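Side-chain contacts in Ent-copalyl diphosphate synthase (Streptomyces platensis, PDB 5BP8), which is a bacterial, mainly alpha-helical protein of the class II terpene cyclase family, with long loops and almost no strand: residues L40-D45 with L86-S91; S287-L292 with R322-D327. All coordinates share one frame; numbering follows the deposited sequence. Where two conformers were deposited one is given.

Contact 1 of 2, residues L40-D45 with L86-S91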
# COMPACT_ATOMS: atom_id res chain seq x y z
N LEU A 40 -21.34 -2.07 -4.21
CA LEU A 40 -21.96 -1.26 -3.16
C LEU A 40 -22.52 0.08 -3.60
O LEU A 40 -23.37 0.62 -2.90
CB LEU A 40 -20.96 -0.99 -2.03
CG LEU A 40 -20.38 -2.23 -1.36
CD1 LEU A 40 -19.29 -1.85 -0.38
CD2 LEU A 40 -21.44 -3.11 -0.71
N ALA A 41 -22.03 0.63 -4.72
CA ALA A 41 -22.38 1.99 -5.13
C ALA A 41 -22.70 2.10 -6.63
O ALA A 41 -22.05 2.83 -7.35
CB ALA A 41 -21.28 2.96 -4.71
N PRO A 42 -23.70 1.35 -7.09
CA PRO A 42 -24.07 1.40 -8.51
C PRO A 42 -24.63 2.78 -8.90
O PRO A 42 -24.65 3.10 -10.09
CB PRO A 42 -25.13 0.30 -8.64
CG PRO A 42 -25.70 0.17 -7.27
CD PRO A 42 -24.57 0.45 -6.33
N TRP A 43 -25.04 3.57 -7.92
CA TRP A 43 -25.52 4.97 -8.12
C TRP A 43 -24.42 5.93 -8.59
O TRP A 43 -24.68 6.97 -9.19
CB TRP A 43 -26.18 5.51 -6.82
CG TRP A 43 -25.24 5.50 -5.64
CD1 TRP A 43 -25.17 4.54 -4.70
CD2 TRP A 43 -24.24 6.46 -5.32
NE1 TRP A 43 -24.17 4.83 -3.81
CE2 TRP A 43 -23.57 6.00 -4.18
CE3 TRP A 43 -23.81 7.66 -5.90
CZ2 TRP A 43 -22.53 6.71 -3.57
CZ3 TRP A 43 -22.76 8.36 -5.31
CH2 TRP A 43 -22.14 7.88 -4.15
N LEU A 44 -23.17 5.57 -8.32
CA LEU A 44 -22.06 6.45 -8.55
C LEU A 44 -21.63 6.52 -10.00
O LEU A 44 -21.55 5.49 -10.67
CB LEU A 44 -20.86 5.95 -7.70
CG LEU A 44 -19.56 6.75 -7.78
CD1 LEU A 44 -19.70 8.13 -7.21
CD2 LEU A 44 -18.47 5.97 -7.00
N ASP A 45 -21.32 7.73 -10.46
CA ASP A 45 -20.82 7.98 -11.81
C ASP A 45 -19.62 7.06 -12.10
O ASP A 45 -18.81 6.78 -11.20
CB ASP A 45 -20.38 9.45 -11.95
CG ASP A 45 -21.55 10.42 -12.17
OD1 ASP A 45 -22.69 9.98 -12.44
OD2 ASP A 45 -21.32 11.65 -12.08
N LEU A 86 -25.12 -8.75 -11.87
CA LEU A 86 -25.97 -9.63 -12.69
C LEU A 86 -27.34 -9.83 -12.07
O LEU A 86 -28.33 -10.00 -12.79
CB LEU A 86 -25.28 -10.98 -12.91
CG LEU A 86 -24.21 -10.90 -13.98
CD1 LEU A 86 -23.20 -12.03 -13.81
CD2 LEU A 86 -24.86 -10.94 -15.35
N ALA A 87 -27.43 -9.74 -10.74
CA ALA A 87 -28.73 -9.88 -10.07
C ALA A 87 -29.58 -8.61 -10.05
O ALA A 87 -30.71 -8.66 -9.59
CB ALA A 87 -28.54 -10.36 -8.65
N ARG A 88 -29.04 -7.47 -10.47
CA ARG A 88 -29.77 -6.20 -10.33
C ARG A 88 -30.25 -5.68 -11.68
O ARG A 88 -29.88 -6.24 -12.71
CB ARG A 88 -28.92 -5.14 -9.58
CG ARG A 88 -27.69 -4.70 -10.32
CD ARG A 88 -27.14 -3.37 -9.83
NE ARG A 88 -26.70 -3.35 -8.44
CZ ARG A 88 -25.44 -3.34 -8.00
NH1 ARG A 88 -24.37 -3.37 -8.83
NH2 ARG A 88 -25.25 -3.29 -6.70
N THR A 89 -31.09 -4.64 -11.68
CA THR A 89 -31.41 -3.90 -12.92
C THR A 89 -30.24 -2.96 -13.29
O THR A 89 -29.40 -2.63 -12.44
CB THR A 89 -32.70 -3.07 -12.79
OG1 THR A 89 -32.54 -2.05 -11.80
CG2 THR A 89 -33.89 -3.95 -12.43
N ASP A 90 -30.19 -2.53 -14.55
CA ASP A 90 -29.08 -1.72 -15.06
C ASP A 90 -29.05 -0.27 -14.55
O ASP A 90 -30.09 0.37 -14.43
CB ASP A 90 -29.09 -1.70 -16.60
CG ASP A 90 -28.71 -3.04 -17.21
OD1 ASP A 90 -27.95 -3.81 -16.57
OD2 ASP A 90 -29.13 -3.31 -18.35
N SER A 91 -27.84 0.23 -14.27
CA SER A 91 -27.65 1.63 -13.87
C SER A 91 -27.81 2.58 -15.07
O SER A 91 -28.16 3.75 -14.90
CB SER A 91 -26.29 1.84 -13.19
OG SER A 91 -26.27 1.25 -11.90
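Pro42 leans the CB-CG-CD side of its ring over one face of the Arg88 guanidinium, and this is the close-packed half of the contact. Its CG stands 3.5 Å above the guanidinium plane and over the centre of the group, while the proline N and CA lie further off, so the ring is tilted and not laid flat. The nearest approach of Pro42 to Arg88 is CG to NH2 at 3.5 Å, with Pro42 CB 3.7 Å from Arg88 CZ. The arginine reaches this position by a bent chain: a chi3 of 62° turns the guanidinium off the line of its methylenes and brings it beneath the proline. Hydrogen bonds to main-chain oxygens fix that rotation, NH1 to Val38 O and NH2 to Ser39 O, while NH1 also forms a salt bridge with Glu85. The guanidinium therefore binds two carbonyl oxygens near the end of helix 31-40, and Pro42 CG lies over its face.

The other half is looser. Ser91 OG donates to Pro42 O over 3.1 Å, but it approaches from 51° out of the carbonyl plane, and its distance to Pro42 CB is 3.6 Å. Ser91 is exposed, poorly ordered and modelled in two conformers, so this bond is best regarded as tentative.

Pro42 itself sits within a type I turn from Ala41 to Leu44, closed by Leu44 N to Ala41 O at 3.1 Å. The contact thus joins two surface loops, one linking helix 31-40 to helix 47-57 and the other following helix 72-86; His47, at the start of helix 47-57, touches Pro42, Arg88 and Ser91 alike.

Contact 2 of 2, residues S287-L292 with R322-D327; sequences SLEAGL and RTHRPD
Glu289 places its carboxylate between Arg322 and His324, and its course can be followed outward from the helix. From CB, a chain extended beyond CG runs toward the 322-327 loop. CG already comes within 3.5 Å of His324 NE2, and CD lies 3.5 Å from Arg322 CD. At the tip the oxygens part company. OE1 accepts Arg322 NH1 at 3.0 Å in a salt bridge, met from well above the carboxylate plane. OE2 accepts His324 NE2 at 2.6 Å on its anti side, while the Arg322 CD methylene packs against the same oxygen at 3.3 Å. Both bonds are bent, with N-H...O angles of 149° for Arg322 and 147° for His324. OE2 lies nearly in the imidazole plane, which makes this an edge contact; the carboxylate is twisted 83° from the ring. Over one face of that ring lies Leu292 CD2, 4.5 Å from His324 CG.

The stronger partner of Arg322 NH1 is Asp286, so Glu289 OE1 is the second acid on that nitrogen. The short bond to Glu289 OE2 would be consistent with a stabilised protonated imidazole, though Arg322 on the same carboxylate would weaken that pull.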
# COMPACT_ATOMS: atom_id res chain seq x y z
N SER A 287 2.63 21.30 5.58
CA SER A 287 1.61 20.21 5.62
C SER A 287 2.01 19.17 6.65
O SER A 287 1.23 18.78 7.50
CB SER A 287 1.49 19.52 4.25
OG SER A 287 0.73 18.33 4.32
N LEU A 288 3.26 18.72 6.58
CA LEU A 288 3.73 17.70 7.51
C LEU A 288 3.74 18.20 8.95
O LEU A 288 3.29 17.49 9.84
CB LEU A 288 5.11 17.21 7.11
CG LEU A 288 5.20 16.37 5.83
CD1 LEU A 288 6.62 15.86 5.70
CD2 LEU A 288 4.21 15.20 5.84
N GLU A 289 4.25 19.41 9.20
CA GLU A 289 4.23 19.94 10.57
C GLU A 289 2.83 20.11 11.16
O GLU A 289 2.61 19.81 12.35
CB GLU A 289 4.97 21.29 10.63
CG GLU A 289 6.43 21.12 10.90
CD GLU A 289 7.15 22.44 11.16
OE1 GLU A 289 6.69 23.52 10.68
OE2 GLU A 289 8.19 22.37 11.82
N ALA A 290 1.90 20.59 10.35
CA ALA A 290 0.53 20.73 10.78
C ALA A 290 -0.08 19.39 11.12
O ALA A 290 -0.90 19.31 12.00
CB ALA A 290 -0.31 21.42 9.71
N GLY A 291 0.32 18.33 10.42
CA GLY A 291 -0.27 17.04 10.65
C GLY A 291 0.29 16.33 11.87
O GLY A 291 -0.38 15.51 12.48
N LEU A 292 1.54 16.62 12.19
CA LEU A 292 2.24 15.96 13.28
C LEU A 292 1.70 16.39 14.65
O LEU A 292 1.53 17.57 14.89
CB LEU A 292 3.72 16.29 13.15
CG LEU A 292 4.70 15.58 14.05
CD1 LEU A 292 4.60 14.06 13.92
CD2 LEU A 292 6.08 16.07 13.67
N ARG A 322 13.68 21.37 9.79
CA ARG A 322 12.62 21.49 10.79
C ARG A 322 12.70 20.33 11.75
O ARG A 322 12.00 19.31 11.60
CB ARG A 322 11.25 21.59 10.14
CG ARG A 322 11.14 22.78 9.21
CD ARG A 322 9.72 23.24 9.00
NE ARG A 322 9.67 24.16 7.86
CZ ARG A 322 8.55 24.66 7.34
NH1 ARG A 322 7.36 24.39 7.86
NH2 ARG A 322 8.63 25.45 6.29
N THR A 323 13.58 20.47 12.74
CA THR A 323 13.85 19.40 13.68
C THR A 323 12.88 19.40 14.85
O THR A 323 12.72 20.41 15.54
CB THR A 323 15.30 19.49 14.20
OG1 THR A 323 16.20 19.38 13.10
CG2 THR A 323 15.60 18.38 15.17
N HIS A 324 12.23 18.27 15.08
CA HIS A 324 11.32 18.10 16.20
C HIS A 324 11.79 16.92 16.99
O HIS A 324 12.11 15.88 16.39
CB HIS A 324 9.89 17.82 15.73
CG HIS A 324 9.28 18.93 14.94
ND1 HIS A 324 8.42 19.85 15.50
CD2 HIS A 324 9.45 19.30 13.66
CE1 HIS A 324 8.06 20.72 14.58
NE2 HIS A 324 8.68 20.41 13.45
N ARG A 325 11.79 17.03 18.31
CA ARG A 325 12.10 15.87 19.15
C ARG A 325 11.15 14.73 18.80
O ARG A 325 9.93 14.94 18.75
CB ARG A 325 11.94 16.19 20.62
CG ARG A 325 13.24 16.47 21.30
CD ARG A 325 13.01 16.73 22.77
NE ARG A 325 14.28 16.93 23.45
CZ ARG A 325 14.40 17.34 24.71
NH1 ARG A 325 13.31 17.57 25.44
NH2 ARG A 325 15.61 17.50 25.23
N PRO A 326 11.71 13.53 18.55
CA PRO A 326 10.88 12.40 18.13
C PRO A 326 10.23 11.66 19.30
O PRO A 326 10.17 10.44 19.30
CB PRO A 326 11.88 11.50 17.39
CG PRO A 326 13.16 11.73 18.15
CD PRO A 326 13.14 13.19 18.51
N ASP A 327 9.70 12.41 20.27
CA ASP A 327 9.12 11.79 21.44
C ASP A 327 7.86 11.00 21.15
O ASP A 327 7.60 10.02 21.85
CB ASP A 327 8.87 12.83 22.52
CG ASP A 327 10.17 13.36 23.14
OD1 ASP A 327 11.18 12.62 23.18
OD2 ASP A 327 10.16 14.51 23.60

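How the contacts relate
Contacts 1 and 2 are independent of each other: their centres lie 44 Å apart, their nearest atoms about 25 Å, and along the chain the first closes before the second opens. Both are peripheral, with centres 28 Å and 23 Å respectively from the centre of the chain. They fall in different helical lobes, a division that probably corresponds to the two barrel domains of class II cyclases. In each, a loop arginine binds acidic side chains, and the one in contact 1 binds main-chain oxygens of helix 31-40 in addition. A bound sulfate, probably from crystallisation, lies about 5 Å from the Ser91 side chain of contact 1.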